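Local coordinates for lactate racemase (Thermoanaerobacterium thermosaccharolyticum, PDB 2YJG), which interconverts the D- and L-isomers of lactate, working as a homodimer that depends on a nickel pincer cofactor derived from nicotinic acid mononucleotide, at residues E5-G9 against K10-A14; N156-A159 against V160-D163; H259-G262 against C263-V266; G324-G327 against F328-W331. One frame throughout, in Å; residues are numbered along the deposited sequence.

Contact 1 (E5-G9 against K10-A14); sequences EIPYG and KSKLA
With Tyr8 CG turned opposite its backbone N (chi1 -177°) and Leu13 CG set opposite its own carbonyl carbon (chi1 -47°), the two side chains meet on one face of a β hairpin. Strands 3-8 and 11-16 make up this antiparallel pair, and a type II' turn from Tyr8 to Ser11 joins them. Leu13 CG lies 3.5 Å from Tyr8 CB, and its methyls straddle the root of the ring: CD1 is 3.7 Å from Tyr8 CD2, while CD2 is 3.8 Å from Tyr8 CD1. Ile6, Tyr8 and Leu13 all reach Ala316 on strand 311-316, which places the hairpin against the parallel sheet. The other face, that of Glu5, Pro7 and Lys12, is looser. Here the bent lysine chain brings CE to 4.2 Å from Pro7 CG, yet Lys12 NZ stays 5.0 Å from Glu5 OE1, too far for a salt bridge. Ile6 and Leu13 form a hydrogen-bonded pair, whose Ile6 N-H points almost straight (171°) at Leu13 O in the carbonyl plane. In the second such pair, Tyr8 N sits above the carbonyl plane of Ser11, a less direct approach next to the turn. Gly9 supplies the positive phi that a II' turn needs, and its N bonds to Asp290, while Lys10 makes a cation-pi contact with Tyr287. Gly9 O accepts a hydrogen bond from a water 2.9 Å away.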
ATOM      1  N   GLU A   5      33.601  20.307  13.417  1.00 22.94           N
ATOM      2  CA  GLU A   5      33.014  19.138  12.806  1.00 22.87           C
ATOM      3  C   GLU A   5      32.065  19.620  11.697  1.00 21.51           C
ATOM      4  O   GLU A   5      31.165  20.422  11.952  1.00 19.95           O
ATOM      5  CB  GLU A   5      32.248  18.281  13.782  1.00 23.84           C
ATOM      6  CG  GLU A   5      33.094  17.472  14.769  1.00 28.50           C
ATOM      7  CD  GLU A   5      32.306  16.307  15.402  1.00 36.75           C
ATOM      8  OE1 GLU A   5      31.054  16.264  15.276  1.00 40.44           O
ATOM      9  OE2 GLU A   5      32.953  15.422  16.008  1.00 42.64           O
ATOM     10  N   ILE A   6      32.332  19.138  10.488  1.00 20.04           N
ATOM     11  CA  ILE A   6      31.624  19.518   9.227  1.00 20.59           C
ATOM     12  C   ILE A   6      30.948  18.262   8.645  1.00 19.97           C
ATOM     13  O   ILE A   6      31.633  17.286   8.332  1.00 22.70           O
ATOM     14  CB  ILE A   6      32.666  20.059   8.246  1.00 20.20           C
ATOM     15  CG1 ILE A   6      33.366  21.286   8.885  1.00 21.57           C
ATOM     16  CG2 ILE A   6      32.126  20.409   6.877  1.00 19.76           C
ATOM     17  CD1 ILE A   6      32.530  22.491   9.016  1.00 18.28           C
ATOM     18  N   PRO A   7      29.631  18.252   8.573  1.00 18.52           N
ATOM     19  CA  PRO A   7      28.783  17.189   8.070  1.00 18.47           C
ATOM     20  C   PRO A   7      29.191  16.878   6.653  1.00 17.09           C
ATOM     21  O   PRO A   7      29.485  17.784   5.889  1.00 15.00           O
ATOM     22  CB  PRO A   7      27.413  17.812   8.089  1.00 20.59           C
ATOM     23  CG  PRO A   7      27.520  18.943   8.989  1.00 19.96           C
ATOM     24  CD  PRO A   7      28.853  19.347   9.155  1.00 18.38           C
ATOM     25  N   TYR A   8      29.260  15.601   6.324  1.00 16.10           N
ATOM     26  CA  TYR A   8      29.837  15.148   5.043  1.00 15.76           C
ATOM     27  C   TYR A   8      29.465  13.696   4.876  1.00 15.80           C
ATOM     28  O   TYR A   8      29.919  12.829   5.653  1.00 14.87           O
ATOM     29  CB  TYR A   8      31.368  15.294   5.043  1.00 15.38           C
ATOM     30  CG  TYR A   8      32.029  14.905   3.731  1.00 16.04           C
ATOM     31  CD1 TYR A   8      32.409  13.590   3.459  1.00 15.13           C
ATOM     32  CD2 TYR A   8      32.225  15.845   2.731  1.00 15.98           C
ATOM     33  CE1 TYR A   8      32.945  13.234   2.201  1.00 17.44           C
ATOM     34  CE2 TYR A   8      32.798  15.497   1.489  1.00 14.23           C
ATOM     35  CZ  TYR A   8      33.198  14.206   1.250  1.00 17.31           C
ATOM     36  OH  TYR A   8      33.773  13.870   0.020  1.00 16.90           O
ATOM     37  N   GLY A   9      28.613  13.428   3.893  1.00 15.29           N
ATOM     38  CA  GLY A   9      28.198  12.112   3.612  1.00 15.49           C
ATOM     39  C   GLY A   9      27.590  11.523   4.860  1.00 17.40           C
ATOM     40  O   GLY A   9      26.754  12.169   5.485  1.00 15.77           O
ATOM     41  N   LYS A  10      27.972  10.291   5.169  1.00 17.18           N
ATOM     42  CA  LYS A  10      27.466   9.616   6.324  1.00 20.66           C
ATOM     43  C   LYS A  10      28.330   9.780   7.573  1.00 22.67           C
ATOM     44  O   LYS A  10      28.101   9.115   8.586  1.00 23.84           O
ATOM     45  CB  LYS A  10      27.216   8.137   5.994  1.00 21.78           C
ATOM     46  CG  LYS A  10      25.999   7.934   5.123  1.00 26.03           C
ATOM     47  CD  LYS A  10      25.447   6.523   5.217  1.00 29.04           C
ATOM     48  CE  LYS A  10      24.209   6.316   4.253  1.00 31.39           C
ATOM     49  NZ  LYS A  10      24.059   4.877   3.768  1.00 30.72           N
ATOM     50  N   SER A  11      29.237  10.740   7.529  1.00 25.04           N
ATOM     51  CA  SER A  11      30.161  11.019   8.596  1.00 26.71           C
ATOM     52  C   SER A  11      30.227  12.516   8.849  1.00 27.24           C
ATOM     53  O   SER A  11      29.378  13.321   8.378  1.00 27.47           O
ATOM     54  CB  SER A  11      31.527  10.564   8.148  1.00 27.06           C
ATOM     55  OG  SER A  11      31.711   9.207   8.439  1.00 29.60           O
ATOM     56  N   LYS A  12      31.270  12.904   9.562  1.00 27.15           N
ATOM     57  CA  LYS A  12      31.642  14.287   9.616  1.00 28.03           C
ATOM     58  C   LYS A  12      33.104  14.356   9.273  1.00 27.11           C
ATOM     59  O   LYS A  12      33.848  13.366   9.476  1.00 27.40           O
ATOM     60  CB  LYS A  12      31.345  14.886  10.997  1.00 28.63           C
ATOM     61  CG  LYS A  12      29.935  14.604  11.505  1.00 33.57           C
ATOM     62  CD  LYS A  12      29.214  15.859  12.066  1.00 36.64           C
ATOM     63  CE  LYS A  12      27.684  15.864  11.791  1.00 37.71           C
ATOM     64  NZ  LYS A  12      26.871  15.130  12.820  1.00 39.84           N
ATOM     65  N   LEU A  13      33.528  15.478   8.737  1.00 25.38           N
ATOM     66  CA  LEU A  13      34.948  15.748   8.658  1.00 25.64           C
ATOM     67  C   LEU A  13      35.363  16.521   9.892  1.00 27.07           C
ATOM     68  O   LEU A  13      34.633  17.407  10.326  1.00 27.92           O
ATOM     69  CB  LEU A  13      35.316  16.496   7.386  1.00 24.37           C
ATOM     70  CG  LEU A  13      34.696  15.896   6.120  1.00 24.50           C
ATOM     71  CD1 LEU A  13      34.995  16.755   4.946  1.00 17.53           C
ATOM     72  CD2 LEU A  13      35.174  14.451   5.902  1.00 24.16           C
ATOM     73  N   ALA A  14      36.536  16.152  10.435  1.00 28.36           N
ATOM     74  CA  ALA A  14      37.206  16.843  11.546  1.00 28.45           C
ATOM     75  C   ALA A  14      38.339  17.663  10.999  1.00 28.83           C
ATOM     76  O   ALA A  14      39.221  17.199  10.214  1.00 28.05           O
ATOM     77  CB  ALA A  14      37.717  15.844  12.621  1.00 29.67           C
TER
HETATM   78  O   HOH W   1      26.979  13.414   8.061  1.00 29.57           O

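Contact 2 (N156-A159 against V160-D163); sequences NKLA and VEAD
Glu161 N gives the shortest sound polar bond here, 2.9 Å to Lys157 O, within the short N-capped helix 157-161 that follows strand 152-156 and leads into strand 164-170. The bond is nearly straight (167°), with the donor almost in line with the carbonyl. The same oxygen is also pressed by the glutamate side chain: CG, set opposite the carbonyl carbon of its residue (chi1 -65°), comes within 3.2 Å of Lys157 O. Beyond CG the chain runs extended over the lysine, and the touching is done by Glu161 OE2 against the lysine's methylenes, Lys157 CE among them at 3.7 Å. At 4.8 Å Lys157 NZ and Glu161 OE2 are not in contact, and any attraction between them is probably modest.

Asn156 caps the start of the helix, using an in-plane lone pair of OD1 for Leu158 N, while its ND2 bonds to His133. At the other end Ala162 N makes a weak bond to Leu158 O as the chain leaves helical geometry. Leu158 and Ala162 lean on Val67 of strand 66-71, and Val160 faces Glu142 and Ile144. Val160 CG2 approaches Asn156 O to 3.4 Å.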
ATOM      1  N   ASN A 156      -4.392  20.392  -9.924  1.00 21.47           N
ATOM      2  CA  ASN A 156      -5.150  19.126  -9.856  1.00 21.43           C
ATOM      3  C   ASN A 156      -6.654  19.354  -9.589  1.00 21.98           C
ATOM      4  O   ASN A 156      -7.059  20.045  -8.609  1.00 20.28           O
ATOM      5  CB  ASN A 156      -4.561  18.252  -8.756  1.00 20.17           C
ATOM      6  CG  ASN A 156      -4.896  16.787  -8.892  1.00 20.85           C
ATOM      7  OD1 ASN A 156      -6.063  16.376  -8.761  1.00 19.81           O
ATOM      8  ND2 ASN A 156      -3.870  15.978  -9.098  1.00 16.43           N
ATOM      9  N   LYS A 157      -7.464  18.751 -10.467  1.00 22.14           N
ATOM     10  CA  LYS A 157      -8.934  18.859 -10.405  1.00 23.31           C
ATOM     11  C   LYS A 157      -9.568  18.429  -9.083  1.00 21.67           C
ATOM     12  O   LYS A 157     -10.549  18.986  -8.645  1.00 20.99           O
ATOM     13  CB  LYS A 157      -9.569  17.999 -11.528  1.00 23.85           C
ATOM     14  CG  LYS A 157     -10.690  18.760 -12.268  1.00 30.52           C
ATOM     15  CD  LYS A 157     -11.084  18.130 -13.644  1.00 34.75           C
ATOM     16  CE  LYS A 157     -11.288  16.607 -13.574  1.00 38.46           C
ATOM     17  NZ  LYS A 157     -11.732  15.990 -14.907  1.00 41.04           N
ATOM     18  N   LEU A 158      -9.029  17.386  -8.501  1.00 21.51           N
ATOM     19  CA  LEU A 158      -9.507  16.909  -7.206  1.00 21.23           C
ATOM     20  C   LEU A 158      -9.489  18.003  -6.179  1.00 20.58           C
ATOM     21  O   LEU A 158     -10.412  18.152  -5.399  1.00 18.03           O
ATOM     22  CB  LEU A 158      -8.597  15.778  -6.758  1.00 22.32           C
ATOM     23  CG  LEU A 158      -9.159  14.921  -5.634  1.00 23.98           C
ATOM     24  CD1 LEU A 158     -10.338  14.059  -6.167  1.00 27.33           C
ATOM     25  CD2 LEU A 158      -8.023  14.050  -5.131  1.00 26.12           C
ATOM     26  N   ALA A 159      -8.400  18.775  -6.166  1.00 20.00           N
ATOM     27  CA  ALA A 159      -8.276  19.914  -5.259  1.00 20.04           C
ATOM     28  C   ALA A 159      -9.344  20.993  -5.490  1.00 20.15           C
ATOM     29  O   ALA A 159      -9.896  21.554  -4.540  1.00 18.66           O
ATOM     30  CB  ALA A 159      -6.877  20.502  -5.394  1.00 19.58           C
ATOM     31  N   VAL A 160      -9.592  21.269  -6.761  1.00 21.10           N
ATOM     32  CA  VAL A 160     -10.555  22.274  -7.204  1.00 22.34           C
ATOM     33  C   VAL A 160     -11.970  21.844  -6.781  1.00 23.41           C
ATOM     34  O   VAL A 160     -12.701  22.607  -6.162  1.00 25.47           O
ATOM     35  CB  VAL A 160     -10.535  22.435  -8.744  1.00 22.00           C
ATOM     36  CG1 VAL A 160     -11.525  23.539  -9.133  1.00 23.15           C
ATOM     37  CG2 VAL A 160      -9.077  22.731  -9.292  1.00 22.29           C
ATOM     38  N   GLU A 161     -12.302  20.585  -7.041  1.00 25.12           N
ATOM     39  CA  GLU A 161     -13.643  20.008  -6.720  1.00 25.57           C
ATOM     40  C   GLU A 161     -13.979  19.857  -5.227  1.00 25.50           C
ATOM     41  O   GLU A 161     -15.147  19.791  -4.866  1.00 23.29           O
ATOM     42  CB  GLU A 161     -13.745  18.602  -7.323  1.00 25.93           C
ATOM     43  CG  GLU A 161     -13.707  18.549  -8.802  1.00 30.30           C
ATOM     44  CD  GLU A 161     -13.482  17.100  -9.308  1.00 37.28           C
ATOM     45  OE1 GLU A 161     -13.321  16.162  -8.451  1.00 39.39           O
ATOM     46  OE2 GLU A 161     -13.481  16.923 -10.558  1.00 40.10           O
ATOM     47  N   ALA A 162     -12.949  19.819  -4.382  1.00 24.29           N
ATOM     48  CA  ALA A 162     -13.107  19.715  -2.958  1.00 23.94           C
ATOM     49  C   ALA A 162     -14.026  20.764  -2.349  1.00 24.88           C
ATOM     50  O   ALA A 162     -13.993  21.934  -2.718  1.00 24.58           O
ATOM     51  CB  ALA A 162     -11.747  19.788  -2.279  1.00 24.45           C
ATOM     52  N   ASP A 163     -14.868  20.301  -1.433  1.00 24.11           N
ATOM     53  CA  ASP A 163     -15.641  21.148  -0.498  1.00 25.28           C
ATOM     54  C   ASP A 163     -14.783  21.884   0.477  1.00 23.71           C
ATOM     55  O   ASP A 163     -15.075  23.022   0.895  1.00 23.76           O
ATOM     56  CB  ASP A 163     -16.486  20.234   0.399  1.00 26.76           C
ATOM     57  CG  ASP A 163     -17.836  20.096  -0.073  1.00 31.58           C
ATOM     58  OD1 ASP A 163     -18.131  20.654  -1.174  1.00 42.49           O
ATOM     59  OD2 ASP A 163     -18.618  19.436   0.640  1.00 36.04           O
TER

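Contact 3 (H259-G262 against C263-V266); sequences HLKG and CEFV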
ATOM      1  N   HIS A 259       1.500  29.866   8.290  1.00 14.73           N
ATOM      2  CA  HIS A 259       2.789  29.672   7.630  1.00 14.54           C
ATOM      3  C   HIS A 259       3.751  30.741   8.068  1.00 14.99           C
ATOM      4  O   HIS A 259       4.885  30.443   8.466  1.00 13.62           O
ATOM      5  CB  HIS A 259       2.648  29.690   6.122  1.00 14.90           C
ATOM      6  CG  HIS A 259       3.957  29.544   5.376  1.00 15.05           C
ATOM      7  ND1 HIS A 259       4.762  28.405   5.433  1.00 13.27           N
ATOM      8  CD2 HIS A 259       4.580  30.394   4.521  1.00 12.00           C
ATOM      9  CE1 HIS A 259       5.821  28.586   4.665  1.00  9.45           C
ATOM     10  NE2 HIS A 259       5.735  29.776   4.099  1.00 16.85           N
ATOM     11  N   LEU A 260       3.287  31.994   8.091  1.00 16.20           N
ATOM     12  CA  LEU A 260       4.172  33.079   8.533  1.00 16.36           C
ATOM     13  C   LEU A 260       4.616  32.963   9.980  1.00 17.11           C
ATOM     14  O   LEU A 260       5.807  33.236  10.316  1.00 16.69           O
ATOM     15  CB  LEU A 260       3.524  34.440   8.237  1.00 16.91           C
ATOM     16  CG  LEU A 260       3.327  34.867   6.792  1.00 19.59           C
ATOM     17  CD1 LEU A 260       2.670  36.284   6.677  1.00 22.73           C
ATOM     18  CD2 LEU A 260       4.666  34.904   5.979  1.00 22.54           C
ATOM     19  N   LYS A 261       3.711  32.572  10.885  1.00 17.50           N
ATOM     20  CA  LYS A 261       4.101  32.369  12.280  1.00 17.61           C
ATOM     21  C   LYS A 261       5.171  31.269  12.380  1.00 18.68           C
ATOM     22  O   LYS A 261       6.146  31.392  13.107  1.00 18.71           O
ATOM     23  CB  LYS A 261       2.854  32.065  13.147  1.00 20.16           C
ATOM     24  CG  LYS A 261       3.139  31.863  14.600  1.00 22.47           C
ATOM     25  CD  LYS A 261       3.811  33.092  15.296  1.00 27.55           C
ATOM     26  CE  LYS A 261       4.958  32.611  16.263  1.00 30.69           C
ATOM     27  NZ  LYS A 261       6.278  32.252  15.576  1.00 23.23           N
ATOM     28  N   GLY A 262       5.036  30.230  11.569  1.00 16.28           N
ATOM     29  CA  GLY A 262       6.077  29.210  11.496  1.00 16.59           C
ATOM     30  C   GLY A 262       7.400  29.716  10.936  1.00 15.24           C
ATOM     31  O   GLY A 262       8.498  29.388  11.450  1.00 15.35           O
ATOM     32  N   CYS A 263       7.324  30.531   9.916  1.00 15.39           N
ATOM     33  CA  CYS A 263       8.546  31.090   9.285  1.00 14.79           C
ATOM     34  C   CYS A 263       9.220  32.027  10.243  1.00 15.43           C
ATOM     35  O   CYS A 263      10.463  32.098  10.276  1.00 13.48           O
ATOM     36  CB  CYS A 263       8.204  31.826   7.985  1.00 16.22           C
ATOM     37  SG  CYS A 263       7.686  30.746   6.614  1.00 16.90           S
ATOM     38  N   GLU A 264       8.423  32.762  11.032  1.00 15.26           N
ATOM     39  CA  GLU A 264       9.020  33.639  12.022  1.00 17.07           C
ATOM     40  C   GLU A 264       9.797  32.793  13.016  1.00 15.54           C
ATOM     41  O   GLU A 264      10.873  33.163  13.399  1.00 15.28           O
ATOM     42  CB  GLU A 264       8.002  34.535  12.754  1.00 17.37           C
ATOM     43  CG  GLU A 264       7.361  35.561  11.853  1.00 20.57           C
ATOM     44  CD  GLU A 264       6.070  36.127  12.460  1.00 24.17           C
ATOM     45  OE1 GLU A 264       5.617  35.663  13.531  1.00 30.67           O
ATOM     46  OE2 GLU A 264       5.531  37.046  11.868  1.00 30.66           O
ATOM     47  N   PHE A 265       9.251  31.677  13.443  1.00 16.35           N
ATOM     48  CA  PHE A 265       9.922  30.795  14.371  1.00 16.14           C
ATOM     49  C   PHE A 265      11.266  30.283  13.742  1.00 15.52           C
ATOM     50  O   PHE A 265      12.336  30.339  14.356  1.00 15.75           O
ATOM     51  CB  PHE A 265       8.981  29.653  14.808  1.00 17.39           C
ATOM     52  CG  PHE A 265       9.634  28.642  15.711  1.00 17.74           C
ATOM     53  CD1 PHE A 265       9.909  28.939  17.027  1.00 20.34           C
ATOM     54  CD2 PHE A 265       9.991  27.402  15.238  1.00 21.85           C
ATOM     55  CE1 PHE A 265      10.552  28.016  17.824  1.00 23.51           C
ATOM     56  CE2 PHE A 265      10.608  26.472  16.074  1.00 22.27           C
ATOM     57  CZ  PHE A 265      10.876  26.795  17.349  1.00 22.26           C
ATOM     58  N   VAL A 266      11.183  29.794  12.522  1.00 14.07           N
ATOM     59  CA  VAL A 266      12.336  29.269  11.807  1.00 14.00           C
ATOM     60  C   VAL A 266      13.351  30.344  11.624  1.00 13.11           C
ATOM     61  O   VAL A 266      14.522  30.043  11.826  1.00 13.22           O
ATOM     62  CB  VAL A 266      11.949  28.523  10.510  1.00 13.94           C
ATOM     63  CG1 VAL A 266      13.155  28.083   9.736  1.00 12.30           C
ATOM     64  CG2 VAL A 266      11.093  27.287  10.851  1.00 12.09           C
TER
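Glu264 packs over the turn of helix that precedes it, at Leu260 and Lys261. Its CB lies 3.5 Å from Leu260 O, the oxygen that also accepts from Glu264 N at 2.8 Å. CG, held opposite the carbonyl carbon (chi1 -67°), comes closer still, 3.2 Å from Leu260 O. The chain then extends and the carboxylate divides its contacts: OE2 stays at 4.1 Å from Leu260 O, whereas OE1 meets Lys261 CD at 3.6 Å. The lysine crosses the glutamate at about a right angle, its own chain bent so that NZ ends beside the CB of Phe265. Lys261 NZ and Glu264 OE1, 4.0 Å apart, fall short of a salt bridge, though an electrostatic attraction is likely.

On the buried side of the helix Cys263 SG stands over one face of the His259 imidazole, 3.5 Å from the ring centroid and 22° off its normal, a sulfur-aromatic contact between residues four apart.

This is an amphipathic arrangement within helix 257-270. His259 and Val266 turn to strand 233-241, touching Ile236, Asn238 and Val240; Cys263 meets Phe179 of strand 178-179, and Lys261 and Phe265 rest on strand 247-253.

Contact 4 (G324-G327 against F328-W331); sequences GGEG and FYRW
Phe328 and Gly325 pack tightly where helix 326-333 begins, with Gly325 as its N-cap. Phe328 CB lies 3.4 Å from Gly325 O, which also accepts from Tyr329 N at 2.9 Å. The Phe328 ring, its CG opposite the backbone N (chi1 169°), passes Gly325 O at its edge and runs on between helices 293-305 and 357-369, where it meets Tyr294 edge-to-face. Tyr329 is likewise held from outside: its ring stacks with His323 and its hydroxyl bonds to Asp386.

One turn on, Trp331 CD1 stands 3.2 Å from Gly327 O, and Trp331 N bonds to that oxygen. The same carbonyl faces the looser side too, where a water donates to it at 2.7 Å and accepts from Arg330 NE at 3.2 Å. That water lies in the guanidinium plane, at its edge, and over one face of the indole. Arg330 bends at chi3 (36°) so that NH2 comes back to 3.5 Å from Gly327 CA, over a residue without a side chain. Glu326, exposed like Arg330, does not pair with it: Glu326 OE1 is 6.4 Å from Arg330 NH1.

The polar chemistry thus concentrates on Gly327 O, gripped by an amide and a water, and on the helix start. There Phe328 N, in the first turn, bonds to Asp356 OD2, and the helix end would probably favour the charged form of that carboxylate.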
ATOM      1  N   GLY A 324      23.963  15.382 -10.148  1.00 15.36           N
ATOM      2  CA  GLY A 324      22.570  15.589  -9.846  1.00 16.41           C
ATOM      3  C   GLY A 324      21.636  16.122 -10.955  1.00 15.81           C
ATOM      4  O   GLY A 324      20.443  16.412 -10.690  1.00 14.86           O
ATOM      5  N   GLY A 325      22.155  16.235 -12.162  1.00 17.24           N
ATOM      6  CA  GLY A 325      21.357  16.630 -13.290  1.00 17.60           C
ATOM      7  C   GLY A 325      22.123  16.920 -14.549  1.00 18.09           C
ATOM      8  O   GLY A 325      22.998  17.772 -14.595  1.00 16.69           O
ATOM      9  N   GLU A 326      21.827  16.157 -15.581  1.00 18.39           N
ATOM     10  CA  GLU A 326      22.572  16.295 -16.822  1.00 19.23           C
ATOM     11  C   GLU A 326      22.450  17.702 -17.364  1.00 17.00           C
ATOM     12  O   GLU A 326      23.411  18.267 -17.840  1.00 17.09           O
ATOM     13  CB  GLU A 326      22.049  15.289 -17.882  1.00 20.66           C
ATOM     14  CG  GLU A 326      22.412  13.859 -17.618  1.00 27.82           C
ATOM     15  CD  GLU A 326      23.924  13.588 -17.768  1.00 34.90           C
ATOM     16  OE1 GLU A 326      24.596  14.280 -18.570  1.00 40.30           O
ATOM     17  OE2 GLU A 326      24.433  12.670 -17.080  1.00 42.32           O
ATOM     18  N   GLY A 327      21.250  18.241 -17.366  1.00 15.39           N
ATOM     19  CA  GLY A 327      21.022  19.606 -17.916  1.00 15.65           C
ATOM     20  C   GLY A 327      21.784  20.662 -17.094  1.00 15.65           C
ATOM     21  O   GLY A 327      22.508  21.499 -17.629  1.00 15.40           O
ATOM     22  N   PHE A 328      21.657  20.551 -15.774  1.00 15.58           N
ATOM     23  CA  PHE A 328      22.426  21.384 -14.834  1.00 14.04           C
ATOM     24  C   PHE A 328      23.872  21.357 -15.209  1.00 13.20           C
ATOM     25  O   PHE A 328      24.480  22.396 -15.357  1.00 13.70           O
ATOM     26  CB  PHE A 328      22.189  20.835 -13.410  1.00 14.95           C
ATOM     27  CG  PHE A 328      23.120  21.406 -12.352  1.00 12.35           C
ATOM     28  CD1 PHE A 328      23.084  22.750 -12.015  1.00 12.96           C
ATOM     29  CD2 PHE A 328      23.941  20.556 -11.612  1.00 14.98           C
ATOM     30  CE1 PHE A 328      23.913  23.248 -10.992  1.00 12.20           C
ATOM     31  CE2 PHE A 328      24.760  21.028 -10.599  1.00 13.65           C
ATOM     32  CZ  PHE A 328      24.766  22.376 -10.288  1.00 13.18           C
ATOM     33  N   TYR A 329      24.434  20.149 -15.385  1.00 13.38           N
ATOM     34  CA  TYR A 329      25.848  19.966 -15.686  1.00 14.33           C
ATOM     35  C   TYR A 329      26.257  20.568 -17.052  1.00 14.57           C
ATOM     36  O   TYR A 329      27.282  21.266 -17.187  1.00 14.46           O
ATOM     37  CB  TYR A 329      26.119  18.480 -15.654  1.00 13.31           C
ATOM     38  CG  TYR A 329      27.465  18.029 -16.107  1.00 15.03           C
ATOM     39  CD1 TYR A 329      28.629  18.516 -15.526  1.00 15.65           C
ATOM     40  CD2 TYR A 329      27.587  17.053 -17.131  1.00 15.91           C
ATOM     41  CE1 TYR A 329      29.886  18.062 -15.944  1.00 17.79           C
ATOM     42  CE2 TYR A 329      28.837  16.585 -17.521  1.00 19.22           C
ATOM     43  CZ  TYR A 329      29.986  17.075 -16.913  1.00 18.85           C
ATOM     44  OH  TYR A 329      31.223  16.619 -17.329  1.00 20.72           O
ATOM     45  N   ARG A 330      25.456  20.259 -18.051  1.00 16.05           N
ATOM     46  CA  ARG A 330      25.649  20.634 -19.469  1.00 17.93           C
ATOM     47  C   ARG A 330      25.646  22.154 -19.672  1.00 16.64           C
ATOM     48  O   ARG A 330      26.345  22.645 -20.496  1.00 17.41           O
ATOM     49  CB  ARG A 330      24.538  19.970 -20.289  1.00 19.55           C
ATOM     50  CG  ARG A 330      24.595  19.960 -21.837  1.00 29.39           C
ATOM     51  CD  ARG A 330      23.332  19.164 -22.478  1.00 37.61           C
ATOM     52  NE  ARG A 330      22.036  19.326 -21.744  1.00 43.75           N
ATOM     53  CZ  ARG A 330      20.948  18.541 -21.869  1.00 47.11           C
ATOM     54  NH1 ARG A 330      20.930  17.507 -22.731  1.00 45.05           N
ATOM     55  NH2 ARG A 330      19.854  18.784 -21.114  1.00 48.17           N
ATOM     56  N   TRP A 331      24.922  22.901 -18.864  1.00 14.56           N
ATOM     57  CA  TRP A 331      24.995  24.352 -18.943  1.00 14.71           C
ATOM     58  C   TRP A 331      26.423  24.813 -18.820  1.00 16.10           C
ATOM     59  O   TRP A 331      26.815  25.619 -19.596  1.00 15.21           O
ATOM     60  CB  TRP A 331      24.128  25.041 -17.872  1.00 13.85           C
ATOM     61  CG  TRP A 331      22.684  25.116 -18.215  1.00 13.23           C
ATOM     62  CD1 TRP A 331      21.655  24.540 -17.546  1.00 14.46           C
ATOM     63  CD2 TRP A 331      22.090  25.910 -19.255  1.00  8.74           C
ATOM     64  NE1 TRP A 331      20.467  24.880 -18.146  1.00 11.37           N
ATOM     65  CE2 TRP A 331      20.713  25.758 -19.168  1.00 10.53           C
ATOM     66  CE3 TRP A 331      22.620  26.739 -20.258  1.00 13.76           C
ATOM     67  CZ2 TRP A 331      19.836  26.328 -20.112  1.00 11.79           C
ATOM     68  CZ3 TRP A 331      21.733  27.333 -21.183  1.00 15.66           C
ATOM     69  CH2 TRP A 331      20.390  27.183 -21.050  1.00 12.70           C
TER
HETATM   70  O   HOH W   2      21.849  22.111 -20.158  1.00 20.04           O

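Contacts 1 to 4 follow one another along the chain without overlap, and none touches another. Contacts 2 and 3 accompany the mixed sheet: helix 157-161 leads into its strand 164-170, and helix 257-270 lies against strands 233-241 and 247-253; their centres are 27 Å apart. Contacts 1 and 4 go with the parallel sheet, the hairpin resting on strands 279-283 and 311-316 and helix 326-333 following the latter; these centres are 26 Å apart. Contact 1, though formed by the N-terminus, therefore belongs spatially with the C-terminal part. Contacts 1 and 2, 45 Å apart between centres, lie on opposite sides of the chain's centre. Contact 3 approaches the probable cofactor lysine, Lys184, and contact 4 the probable substrate-binding Gln295.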